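Local coordinates for succinyl-CoA ligase (ADP-forming) subunit alpha (Methanosaeta concilii, PDB 6HXI), which belongs to the CoA-ligase family, binds coenzyme A, and carries a citrate synthase-like helical region in an assembly of eight protein chains, at residues T338-S341 with K342-T346; A431-D434 with L435-L439; G115-E118 with R119-R122. One frame throughout, in Å; residues are numbered along the deposited sequence. Where two conformers were deposited one is given.

Contact 1 (T338-S341 with K342-T346)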
ATOM      1  N   THR B 338     -25.902  19.960  27.926  1.00 40.40           N
ATOM      2  CA  THR B 338     -24.989  19.092  28.669  1.00 39.40           C
ATOM      3  C   THR B 338     -23.948  18.579  27.692  1.00 44.61           C
ATOM      4  O   THR B 338     -24.277  18.330  26.539  1.00 43.08           O
ATOM      5  CB  THR B 338     -25.779  17.923  29.278  1.00 40.26           C
ATOM      6  OG1 THR B 338     -26.751  18.466  30.161  1.00 47.72           O
ATOM      7  CG2 THR B 338     -24.900  16.917  30.030  1.00 35.07           C
ATOM      8  N   ASP B 339     -22.694  18.439  28.148  1.00 43.40           N
ATOM      9  CA  ASP B 339     -21.637  17.872  27.343  1.00 43.02           C
ATOM     10  C   ASP B 339     -21.970  16.395  27.161  1.00 46.44           C
ATOM     11  O   ASP B 339     -22.485  15.751  28.078  1.00 45.86           O
ATOM     12  CB  ASP B 339     -20.277  18.063  28.026  1.00 45.31           C
ATOM     13  CG  ASP B 339     -19.768  19.489  27.959  1.00 60.21           C
ATOM     14  OD1 ASP B 339     -19.872  20.100  26.885  1.00 61.21           O
ATOM     15  OD2 ASP B 339     -19.233  19.984  28.983  1.00 70.64           O
ATOM     16  N   TYR B 340     -21.759  15.889  25.947  1.00 40.95           N
ATOM     17  CA  TYR B 340     -21.982  14.491  25.582  1.00 38.96           C
ATOM     18  C   TYR B 340     -21.320  13.537  26.568  1.00 43.73           C
ATOM     19  O   TYR B 340     -21.983  12.621  27.059  1.00 45.26           O
ATOM     20  CB  TYR B 340     -21.426  14.259  24.154  1.00 38.67           C
ATOM     21  CG  TYR B 340     -21.009  12.843  23.843  1.00 39.50           C
ATOM     22  CD1 TYR B 340     -21.956  11.845  23.629  1.00 39.93           C
ATOM     23  CD2 TYR B 340     -19.664  12.505  23.714  1.00 41.97           C
ATOM     24  CE1 TYR B 340     -21.579  10.534  23.358  1.00 39.33           C
ATOM     25  CE2 TYR B 340     -19.273  11.201  23.411  1.00 43.10           C
ATOM     26  CZ  TYR B 340     -20.238  10.228  23.197  1.00 52.86           C
ATOM     27  OH  TYR B 340     -19.864   8.947  22.865  1.00 55.42           O
ATOM     28  N   SER B 341     -20.018  13.743  26.854  1.00 40.21           N
ATOM     29  CA  SER B 341     -19.245  12.863  27.748  1.00 39.85           C
ATOM     30  C   SER B 341     -19.848  12.790  29.161  1.00 44.70           C
ATOM     31  O   SER B 341     -19.800  11.726  29.767  1.00 46.65           O
ATOM     32  CB  SER B 341     -17.778  13.284  27.802  1.00 41.77           C
ATOM     33  OG  SER B 341     -17.639  14.604  28.301  1.00 48.40           O
ATOM     34  N   LYS B 342     -20.464  13.877  29.648  1.00 39.54           N
ATOM     35  CA  LYS B 342     -21.105  13.882  30.965  1.00 41.76           C
ATOM     36  C   LYS B 342     -22.387  13.025  30.920  1.00 49.03           C
ATOM     37  O   LYS B 342     -22.571  12.139  31.763  1.00 48.53           O
ATOM     38  CB  LYS B 342     -21.419  15.319  31.416  1.00 43.92           C
ATOM     39  CG  LYS B 342     -22.051  15.423  32.791  1.00 57.78           C
ATOM     40  CD  LYS B 342     -22.517  16.840  33.074  1.00 65.73           C
ATOM     41  CE  LYS B 342     -23.442  16.917  34.269  1.00 66.35           C
ATOM     42  NZ  LYS B 342     -24.272  18.146  34.200  1.00 64.84           N
ATOM     43  N   ALA B 343     -23.228  13.256  29.895  1.00 46.85           N
ATOM     44  CA  ALA B 343     -24.468  12.519  29.635  1.00 46.52           C
ATOM     45  C   ALA B 343     -24.191  11.009  29.508  1.00 49.09           C
ATOM     46  O   ALA B 343     -24.917  10.196  30.078  1.00 48.10           O
ATOM     47  CB  ALA B 343     -25.111  13.040  28.355  1.00 46.44           C
ATOM     48  N   LEU B 344     -23.106  10.644  28.809  1.00 45.69           N
ATOM     49  CA  LEU B 344     -22.748   9.244  28.658  1.00 46.27           C
ATOM     50  C   LEU B 344     -22.208   8.635  29.967  1.00 54.09           C
ATOM     51  O   LEU B 344     -22.644   7.546  30.340  1.00 54.75           O
ATOM     52  CB  LEU B 344     -21.779   9.040  27.489  1.00 45.69           C
ATOM     53  CG  LEU B 344     -21.619   7.582  26.969  1.00 50.99           C
ATOM     54  CD1 LEU B 344     -22.944   7.002  26.450  1.00 51.82           C
ATOM     55  CD2 LEU B 344     -20.581   7.503  25.872  1.00 51.36           C
ATOM     56  N   ALA B 345     -21.290   9.345  30.672  1.00 52.32           N
ATOM     57  CA  ALA B 345     -20.681   8.886  31.932  1.00 53.40           C
ATOM     58  C   ALA B 345     -21.699   8.672  33.050  1.00 57.43           C
ATOM     59  O   ALA B 345     -21.573   7.715  33.817  1.00 58.83           O
ATOM     60  CB  ALA B 345     -19.593   9.843  32.385  1.00 54.14           C
ATOM     61  N   THR B 346     -22.728   9.527  33.107  1.00 53.10           N
ATOM     62  CA  THR B 346     -23.779   9.434  34.112  1.00 53.31           C
ATOM     63  C   THR B 346     -24.853   8.408  33.742  1.00 55.73           C
ATOM     64  O   THR B 346     -25.738   8.129  34.535  1.00 56.90           O
ATOM     65  CB  THR B 346     -24.415  10.824  34.372  1.00 68.53           C
ATOM     66  OG1 THR B 346     -25.060  11.293  33.185  1.00 73.69           O
ATOM     67  CG2 THR B 346     -23.416  11.857  34.891  1.00 64.03           C
TER
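Y340 and L344, one helical turn apart, lie side by side and point the same way, L344 CD2 standing 3.8 Å from Y340 CZ at the phenol end of the ring. Leucine suits the place because one of its methyls, CD2, can reach the ring. Y340 is also held by other chains: its hydroxyl bonds to E604 of the third subunit, and its ring makes a cation-pi contact with K351 of the second. T338 CG2 and K342 CD touch at 3.9 Å, the side chains crossing nearly at right angles. With CG anti to the backbone N (chi1 -178°) and the chain extended, K342 lays its stem on the threonine methyl while NZ goes on to a salt bridge with E159.

Backbone bonds build the helix. A343 N gives D339 O an almost straight bond (3.2 Å, 173°), L344 N bonds to Y340 O at 2.9 Å, and A345 N to S341 O at 3.0 Å. K342 O is gripped twice, by T346 N and by the T346 hydroxyl OG1.

N-cap D339 pairs its carboxylate with R350 of the second subunit instead of capping. This is a strand-to-helix junction, the strand pairing in parallel with one of that subunit.

Contact 2 (A431-D434 with L435-L439)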
ATOM      1  N   ALA B 431      14.395   3.538  -5.128  1.00 27.03           N
ATOM      2  CA  ALA B 431      13.781   4.821  -5.449  1.00 27.16           C
ATOM      3  C   ALA B 431      13.816   5.759  -4.221  1.00 28.32           C
ATOM      4  O   ALA B 431      13.195   6.831  -4.250  1.00 27.94           O
ATOM      5  CB  ALA B 431      12.360   4.613  -5.940  1.00 27.30           C
ATOM      6  N   GLY B 432      14.528   5.342  -3.175  1.00 21.56           N
ATOM      7  CA  GLY B 432      14.719   6.094  -1.940  1.00 20.23           C
ATOM      8  C   GLY B 432      13.514   6.146  -1.067  1.00 25.92           C
ATOM      9  O   GLY B 432      13.388   7.058  -0.264  1.00 29.34           O
ATOM     10  N   LYS B 433      12.617   5.178  -1.192  1.00 25.95           N
ATOM     11  CA  LYS B 433      11.421   5.175  -0.335  1.00 25.92           C
ATOM     12  C   LYS B 433      11.726   4.647   1.079  1.00 29.33           C
ATOM     13  O   LYS B 433      12.640   3.858   1.242  1.00 26.51           O
ATOM     14  CB  LYS B 433      10.270   4.399  -0.988  1.00 25.84           C
ATOM     15  CG  LYS B 433       9.719   5.089  -2.274  1.00 23.82           C
ATOM     16  CD  LYS B 433       9.380   6.523  -2.135  1.00 20.30           C
ATOM     17  CE  LYS B 433       8.330   6.896  -1.097  1.00 20.83           C
ATOM     18  NZ  LYS B 433       7.026   6.330  -1.401  1.00 22.07           N
ATOM     19  N   ASP B 434      10.939   5.080   2.093  1.00 26.32           N
ATOM     20  CA  ASP B 434      11.096   4.615   3.466  1.00 26.74           C
ATOM     21  C   ASP B 434      10.767   3.108   3.530  1.00 27.68           C
ATOM     22  O   ASP B 434      10.190   2.578   2.592  1.00 26.90           O
ATOM     23  CB  ASP B 434      10.144   5.429   4.398  1.00 28.09           C
ATOM     24  CG  ASP B 434       8.693   5.294   3.984  1.00 40.94           C
ATOM     25  OD1 ASP B 434       8.296   5.915   2.956  1.00 45.96           O
ATOM     26  OD2 ASP B 434       8.005   4.474   4.569  1.00 42.99           O
ATOM     27  N   LEU B 435      11.144   2.430   4.636  1.00 23.86           N
ATOM     28  CA  LEU B 435      10.907   1.025   4.829  1.00 24.12           C
ATOM     29  C   LEU B 435       9.429   0.613   4.638  1.00 24.66           C
ATOM     30  O   LEU B 435       9.158  -0.361   3.956  1.00 25.57           O
ATOM     31  CB  LEU B 435      11.422   0.587   6.255  1.00 24.53           C
ATOM     32  CG  LEU B 435      11.507  -0.929   6.541  1.00 30.30           C
ATOM     33  CD1 LEU B 435      12.466  -1.220   7.698  1.00 30.42           C
ATOM     34  CD2 LEU B 435      10.128  -1.516   6.961  1.00 34.73           C
ATOM     35  N   ILE B 436       8.512   1.295   5.281  1.00 20.25           N
ATOM     36  CA  ILE B 436       7.058   0.966   5.265  1.00 20.22           C
ATOM     37  C   ILE B 436       6.453   1.040   3.895  1.00 23.07           C
ATOM     38  O   ILE B 436       5.689   0.136   3.559  1.00 21.69           O
ATOM     39  CB  ILE B 436       6.237   1.812   6.289  1.00 23.46           C
ATOM     40  CG1 ILE B 436       6.618   1.462   7.727  1.00 25.90           C
ATOM     41  CG2 ILE B 436       4.678   1.766   6.058  1.00 23.09           C
ATOM     42  CD1 ILE B 436       6.384   0.061   8.171  1.00 28.35           C
ATOM     43  N   SER B 437       6.744   2.105   3.113  1.00 21.36           N
ATOM     44  CA  SER B 437       6.224   2.245   1.744  1.00 21.48           C
ATOM     45  C   SER B 437       6.776   1.144   0.880  1.00 22.69           C
ATOM     46  O   SER B 437       6.052   0.574   0.060  1.00 18.62           O
ATOM     47  CB  SER B 437       6.656   3.579   1.129  1.00 23.17           C
ATOM     48  OG  SER B 437       6.105   4.626   1.900  1.00 38.68           O
ATOM     49  N   SER B 438       8.096   0.940   0.969  1.00 22.38           N
ATOM     50  CA  SER B 438       8.791  -0.107   0.210  1.00 22.37           C
ATOM     51  C   SER B 438       8.230  -1.493   0.559  1.00 24.11           C
ATOM     52  O   SER B 438       8.033  -2.296  -0.334  1.00 23.95           O
ATOM     53  CB  SER B 438      10.297  -0.067   0.494  1.00 23.60           C
ATOM     54  OG  SER B 438      10.813   1.183   0.084  1.00 29.47           O
ATOM     55  N   LEU B 439       7.962  -1.760   1.835  1.00 22.02           N
ATOM     56  CA  LEU B 439       7.376  -3.036   2.262  1.00 21.48           C
ATOM     57  C   LEU B 439       6.020  -3.275   1.639  1.00 24.43           C
ATOM     58  O   LEU B 439       5.812  -4.334   1.034  1.00 23.13           O
ATOM     59  CB  LEU B 439       7.275  -3.106   3.799  1.00 20.80           C
ATOM     60  CG  LEU B 439       6.505  -4.311   4.379  1.00 22.59           C
ATOM     61  CD1 LEU B 439       7.244  -5.654   4.093  1.00 18.63           C
ATOM     62  CD2 LEU B 439       6.303  -4.123   5.866  1.00 23.73           C
TER
HETATM   63  O   HOH W   1       5.442   7.043   0.654  1.00 26.15           O
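D434 turns both its carboxylate and its carbonyl oxygen to the first turn of the helix, where S437 and S438 meet them. As the N-cap residue it accepts the S437 N-H on OD2 (3.1 Å), which reaches the oxygen from above the carboxylate plane. Its other oxygen, OD1, takes the S437 hydroxyl at 2.8 Å between OG and OD1, on the syn side and close to the plane. D434 CG stands between its backbone N and carbonyl carbon (chi1 59°), the setting that brings the carboxylate over the helix start. With one oxygen held by a backbone N-H and the other by a hydroxyl, the group's rotation is well defined; aspartate, short and with two acceptors, suits the task.

The carbonyl oxygen of D434 is also doubly held. S438 N donates to it at 3.1 Å in the usual helical way, and S438 OG, 2.9 Å from that same O, comes from above the carbonyl plane. Serine suits this place because its OG, beside its own N, can bend back to the preceding turn.

S437 OG has a further partner: a water donates to it at 2.8 Å and accepts from K433 NZ at 2.7 Å. K433 is buried, its chain bent at three successive torsions, and its amine also bonds to the carbonyls of L444 and I446 of the second subunit, so three acceptors surround the charge. K433 O in turn receives K592 NZ.

G432, with positive phi, is the C-prime residue of a Schellman motif that ends helix 420-430; the chain then starts helix 435-443. That helix lies against helix 571-594, with L435 on I585, S438 on I588 and L439 on S581 and L584, while I436 packs on L443 of the fourth subunit.

Contact 3 (G115-E118 with R119-R122)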
ATOM      1  N   GLY B 115       2.980  25.396  45.028  1.00 37.38           N
ATOM      2  CA  GLY B 115       4.340  24.965  45.320  1.00 36.14           C
ATOM      3  C   GLY B 115       5.437  25.817  44.719  1.00 38.71           C
ATOM      4  O   GLY B 115       6.529  25.309  44.450  1.00 37.72           O
ATOM      5  N   VAL B 116       5.137  27.099  44.456  1.00 35.40           N
ATOM      6  CA  VAL B 116       6.088  28.076  43.922  1.00 36.14           C
ATOM      7  C   VAL B 116       6.950  28.608  45.088  1.00 41.32           C
ATOM      8  O   VAL B 116       6.390  29.027  46.104  1.00 42.82           O
ATOM      9  CB  VAL B 116       5.384  29.229  43.139  1.00 40.20           C
ATOM     10  CG1 VAL B 116       6.386  30.273  42.637  1.00 39.93           C
ATOM     11  CG2 VAL B 116       4.552  28.688  41.973  1.00 39.53           C
ATOM     12  N   PRO B 117       8.303  28.624  44.969  1.00 37.47           N
ATOM     13  CA  PRO B 117       9.135  29.168  46.067  1.00 37.42           C
ATOM     14  C   PRO B 117       8.720  30.551  46.505  1.00 40.69           C
ATOM     15  O   PRO B 117       8.307  31.367  45.684  1.00 39.06           O
ATOM     16  CB  PRO B 117      10.550  29.193  45.474  1.00 39.17           C
ATOM     17  CG  PRO B 117      10.530  28.114  44.475  1.00 43.65           C
ATOM     18  CD  PRO B 117       9.146  28.151  43.855  1.00 37.69           C
ATOM     19  N   GLU B 118       8.834  30.813  47.814  1.00 41.39           N
ATOM     20  CA  GLU B 118       8.488  32.106  48.420  1.00 40.92           C
ATOM     21  C   GLU B 118       9.341  33.231  47.839  1.00 44.51           C
ATOM     22  O   GLU B 118       8.802  34.306  47.561  1.00 44.00           O
ATOM     23  CB  GLU B 118       8.590  32.025  49.936  1.00 43.42           C
ATOM     24  CG  GLU B 118       7.482  31.183  50.544  1.00 55.25           C
ATOM     25  CD  GLU B 118       7.625  30.711  51.981  1.00 65.88           C
ATOM     26  OE1 GLU B 118       8.515  31.214  52.702  1.00 51.69           O
ATOM     27  OE2 GLU B 118       6.820  29.846  52.392  1.00 64.70           O
ATOM     28  N   ARG B 119      10.644  32.951  47.572  1.00 41.43           N
ATOM     29  CA  ARG B 119      11.551  33.931  46.968  1.00 42.81           C
ATOM     30  C   ARG B 119      11.101  34.385  45.550  1.00 45.02           C
ATOM     31  O   ARG B 119      11.108  35.580  45.264  1.00 44.25           O
ATOM     32  CB  ARG B 119      13.009  33.453  46.978  1.00 45.85           C
ATOM     33  CG  ARG B 119      13.926  34.412  46.227  1.00 50.98           C
ATOM     34  CD  ARG B 119      15.396  34.306  46.533  1.00 57.13           C
ATOM     35  NE  ARG B 119      16.117  35.293  45.728  1.00 65.31           N
ATOM     36  CZ  ARG B 119      16.252  36.581  46.043  1.00 85.96           C
ATOM     37  NH1 ARG B 119      16.905  37.403  45.232  1.00 75.95           N
ATOM     38  NH2 ARG B 119      15.737  37.056  47.178  1.00 68.42           N
ATOM     39  N   GLN B 120      10.694  33.430  44.703  1.00 40.21           N
ATOM     40  CA  GLN B 120      10.174  33.637  43.352  1.00 38.51           C
ATOM     41  C   GLN B 120       8.896  34.486  43.382  1.00 43.03           C
ATOM     42  O   GLN B 120       8.778  35.431  42.594  1.00 41.57           O
ATOM     43  CB  GLN B 120       9.901  32.293  42.674  1.00 38.11           C
ATOM     44  CG  GLN B 120      11.185  31.565  42.227  1.00 39.26           C
ATOM     45  CD  GLN B 120      10.909  30.233  41.569  1.00 52.31           C
ATOM     46  OE1 GLN B 120       9.821  29.971  41.050  1.00 42.57           O
ATOM     47  NE2 GLN B 120      11.877  29.337  41.605  1.00 51.10           N
ATOM     48  N   SER B 121       7.969  34.185  44.324  1.00 40.38           N
ATOM     49  CA  SER B 121       6.717  34.949  44.491  1.00 39.98           C
ATOM     50  C   SER B 121       7.003  36.390  44.902  1.00 45.71           C
ATOM     51  O   SER B 121       6.372  37.300  44.363  1.00 47.35           O
ATOM     52  CB  SER B 121       5.803  34.271  45.490  1.00 42.60           C
ATOM     53  OG  SER B 121       5.349  33.078  44.889  1.00 56.73           O
ATOM     54  N   ARG B 122       7.955  36.606  45.834  0.76 41.27           N
ATOM     55  CA  ARG B 122       8.367  37.947  46.261  0.76 41.63           C
ATOM     56  C   ARG B 122       8.948  38.728  45.068  0.76 45.89           C
ATOM     57  O   ARG B 122       8.633  39.903  44.894  0.76 44.59           O
ATOM     58  CB  ARG B 122       9.421  37.872  47.366  0.76 41.36           C
ATOM     59  CG  ARG B 122       8.888  37.498  48.723  0.76 42.09           C
ATOM     60  CD  ARG B 122       9.890  37.829  49.816  0.76 42.80           C
ATOM     61  NE  ARG B 122      11.074  36.964  49.782  0.76 44.25           N
ATOM     62  CZ  ARG B 122      11.146  35.769  50.362  0.76 53.48           C
ATOM     63  NH1 ARG B 122      12.263  35.058  50.292  0.76 32.01           N
ATOM     64  NH2 ARG B 122      10.114  35.293  51.051  0.76 36.30           N
TER
HETATM   65  O   HOH W   2       4.653  31.228  46.631  1.00 40.62           O
HETATM   66  O   HOH W   3      10.606  32.896  52.572  1.00 40.45           O
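P117 lays its ring against the end of the Q120 side chain, which it crosses obliquely: CG is 3.4 Å from Q120 NE2, and CD is 3.4 Å from Q120 OE1. The compact, apolar proline ring gives the amide a surface to lie on, and W226 of the citrate lyase chain packs on both residues. Beside them V116 CG1 touches S121 OG at 3.7 Å. That hydroxyl lies beside its own N (chi1 -69°), which turns it back toward the loop, where it donates to a water (2.6 Å from OG) that in turn donates to V116 O.

This is the start of helix 118-130, reached from strand 108-111 by a loop whose I112 and E114 line the coenzyme A pocket; the V116 side chain is about 8 Å from the bound coenzyme A. P117 is the N-cap residue, and its O accepts S121 N at 3.1 Å.

E118 O accepts R122 N at 3.0 Å. R122 was modelled in two conformers; in one, a doubtful placement, that oxygen lies over a guanidinium face, offset toward its rim, a water may link NH2 to E118 OE1, and Y207 may make a cation-pi contact. Q3 of the citrate lyase chain bonds to E118 OE1.

Overall arrangement
From the N terminus the chain passes through contact 3, then contact 1, then contact 2; they follow in series, and none nests in or crosses another. Each closes a single local turn at a helix start. Contact 3 joins strand 108-111 to helix 118-130 near coenzyme A. Contact 1, its centre about 39 Å away, begins helix 340-345 from strand 338-339, after the second mixed sheet. Contact 2 links helices 420-430 and 435-443 in the citrate synthase-like region, its centre about 44 Å from that of contact 1. Contacts 1 and 3 both touch a citrate lyase chain, whereas contacts 1 and 2 both touch the second subunit.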